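Local coordinates for putative periplasmic protein (Bacteroides eggerthii, PDB 4HBR) that is of unknown function but belongs to a family of putative periplasmic proteins built on an antiparallel beta-sheet, at residues Gly2-Pro5 against Asp6-Ile10. Residues are numbered along the deposited sequence; the frame is centred on the assembly and turned at random.
Sequences GYAP and DSVQI
Gln9 reaches back over the start of its own helix to grip the chain just before it: its NE2 donates to the carbonyl O of Ala4 at 2.8 Å. The N-H comes from above the carbonyl plane, 37° out of it, and the bond is bent, with 144° at the hydrogen. CG of Gln9 lies anti to its own carbonyl carbon (chi1 -70°), which turns the chain toward the N-terminal end of the helix; the extended chain then brings the amide to Ala4, and the amide's rotation leaves Ala4 O somewhat out of its plane. On the way, Gln9 CG passes 3.9 Å from Ala4 CB, a methyl small enough to lie against the aliphatic part of the chain.

Pro5 occupies the N-cap position, where a residue without an N-H costs the helix nothing. Its O accepts the first helical bond, from Gln9 N at 3.1 Å and nearly straight, plus a weak one from Val8 N. The pyrrolidine ring meets Val8 at a slant, CD lying 3.9 Å from Val8 CG2, while the other methyl, CG1, faces Ala4 CB at 4.3 Å. Branched Val8 thus serves both residues, and Trp24 of strand 23-27 packs against Ala4, Val8 and Gln9. Together these contacts form a helix N-terminus with proline at the N-cap, which joins the N-terminal tail to helix 6-15 beside the edge strand of the antiparallel sheet.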
ATOM      1  N   GLY A   2      -4.133 -19.481   5.484  1.00 74.72           N
ATOM      2  CA  GLY A   2      -5.031 -19.051   4.416  1.00 72.69           C
ATOM      3  C   GLY A   2      -4.833 -19.845   3.140  1.00 75.11           C
ATOM      4  O   GLY A   2      -3.840 -20.572   2.997  1.00 75.92           O
ATOM      5  N   TYR A   3      -5.776 -19.716   2.199  1.00 69.66           N
ATOM      6  CA  TYR A   3      -5.673 -20.451   0.945  1.00 69.27           C
ATOM      7  C   TYR A   3      -5.120 -19.597  -0.194  1.00 70.96           C
ATOM      8  O   TYR A   3      -5.484 -18.425  -0.366  1.00 68.75           O
ATOM      9  CB  TYR A   3      -7.023 -21.075   0.514  1.00 71.29           C
ATOM     10  CG  TYR A   3      -6.958 -21.711  -0.863  1.00 72.70           C
ATOM     11  CD1 TYR A   3      -6.314 -22.934  -1.059  1.00 76.57           C
ATOM     12  CD2 TYR A   3      -7.437 -21.038  -1.986  1.00 72.07           C
ATOM     13  CE1 TYR A   3      -6.186 -23.489  -2.334  1.00 77.91           C
ATOM     14  CE2 TYR A   3      -7.302 -21.576  -3.266  1.00 73.92           C
ATOM     15  CZ  TYR A   3      -6.686 -22.809  -3.435  1.00 83.65           C
ATOM     16  OH  TYR A   3      -6.566 -23.363  -4.690  1.00 84.85           O
ATOM     17  N   ALA A   4      -4.295 -20.256  -1.013  1.00 67.18           N
ATOM     18  CA  ALA A   4      -3.706 -19.782  -2.249  1.00 64.82           C
ATOM     19  C   ALA A   4      -3.305 -20.987  -3.093  1.00 70.56           C
ATOM     20  O   ALA A   4      -2.760 -21.946  -2.537  1.00 70.93           O
ATOM     21  CB  ALA A   4      -2.500 -18.912  -1.967  1.00 63.00           C
ATOM     22  N   PRO A   5      -3.548 -20.977  -4.427  1.00 67.56           N
ATOM     23  CA  PRO A   5      -3.104 -22.120  -5.254  1.00 69.80           C
ATOM     24  C   PRO A   5      -1.585 -22.304  -5.181  1.00 75.66           C
ATOM     25  O   PRO A   5      -0.861 -21.337  -4.941  1.00 72.92           O
ATOM     26  CB  PRO A   5      -3.549 -21.741  -6.669  1.00 70.69           C
ATOM     27  CG  PRO A   5      -4.521 -20.608  -6.503  1.00 72.85           C
ATOM     28  CD  PRO A   5      -4.151 -19.908  -5.250  1.00 66.35           C
ATOM     29  N   ASP A   6      -1.107 -23.544  -5.380  1.00 76.79           N
ATOM     30  CA  ASP A   6       0.318 -23.893  -5.323  1.00 76.87           C
ATOM     31  C   ASP A   6       1.163 -23.012  -6.241  1.00 76.05           C
ATOM     32  O   ASP A   6       2.226 -22.535  -5.818  1.00 75.62           O
ATOM     33  CB  ASP A   6       0.538 -25.380  -5.670  1.00 83.40           C
ATOM     34  CG  ASP A   6       0.174 -26.362  -4.565  1.00103.09           C
ATOM     35  OD1 ASP A   6       0.350 -26.012  -3.371  1.00104.03           O
ATOM     36  OD2 ASP A   6      -0.230 -27.506  -4.892  1.00113.86           O
ATOM     37  N   SER A   7       0.670 -22.751  -7.471  1.00 68.62           N
ATOM     38  CA  SER A   7       1.355 -21.920  -8.469  1.00 64.72           C
ATOM     39  C   SER A   7       1.615 -20.500  -7.953  1.00 62.74           C
ATOM     40  O   SER A   7       2.667 -19.935  -8.238  1.00 60.57           O
ATOM     41  CB  SER A   7       0.556 -21.865  -9.767  1.00 67.78           C
ATOM     42  OG  SER A   7      -0.660 -21.146  -9.634  1.00 74.85           O
ATOM     43  N   VAL A   8       0.651 -19.939  -7.199  1.00 57.87           N
ATOM     44  CA  VAL A   8       0.693 -18.592  -6.634  1.00 54.64           C
ATOM     45  C   VAL A   8       1.725 -18.574  -5.490  1.00 60.56           C
ATOM     46  O   VAL A   8       2.544 -17.651  -5.409  1.00 58.45           O
ATOM     47  CB  VAL A   8      -0.732 -18.135  -6.195  1.00 56.74           C
ATOM     48  CG1 VAL A   8      -0.689 -16.875  -5.346  1.00 53.69           C
ATOM     49  CG2 VAL A   8      -1.640 -17.925  -7.402  1.00 56.44           C
ATOM     50  N   GLN A   9       1.719 -19.614  -4.643  1.00 60.13           N
ATOM     51  CA  GLN A   9       2.669 -19.741  -3.532  1.00 60.37           C
ATOM     52  C   GLN A   9       4.111 -19.891  -4.053  1.00 65.14           C
ATOM     53  O   GLN A   9       5.028 -19.297  -3.471  1.00 63.70           O
ATOM     54  CB  GLN A   9       2.284 -20.917  -2.626  1.00 64.15           C
ATOM     55  CG  GLN A   9       1.005 -20.641  -1.824  1.00 67.98           C
ATOM     56  CD  GLN A   9       0.706 -21.746  -0.861  1.00 83.85           C
ATOM     57  OE1 GLN A   9       1.424 -21.960   0.116  1.00 79.74           O
ATOM     58  NE2 GLN A   9      -0.358 -22.485  -1.122  1.00 75.56           N
ATOM     59  N   ILE A  10       4.305 -20.651  -5.169  1.00 63.17           N
ATOM     60  CA  ILE A  10       5.613 -20.861  -5.819  1.00 62.44           C
ATOM     61  C   ILE A  10       6.105 -19.519  -6.408  1.00 64.21           C
ATOM     62  O   ILE A  10       7.282 -19.165  -6.241  1.00 64.33           O
ATOM     63  CB  ILE A  10       5.547 -22.014  -6.874  1.00 67.40           C
ATOM     64  CG1 ILE A  10       5.442 -23.381  -6.167  1.00 69.83           C
ATOM     65  CG2 ILE A  10       6.764 -22.004  -7.831  1.00 67.87           C
ATOM     66  CD1 ILE A  10       4.780 -24.471  -6.963  1.00 77.63           C
TER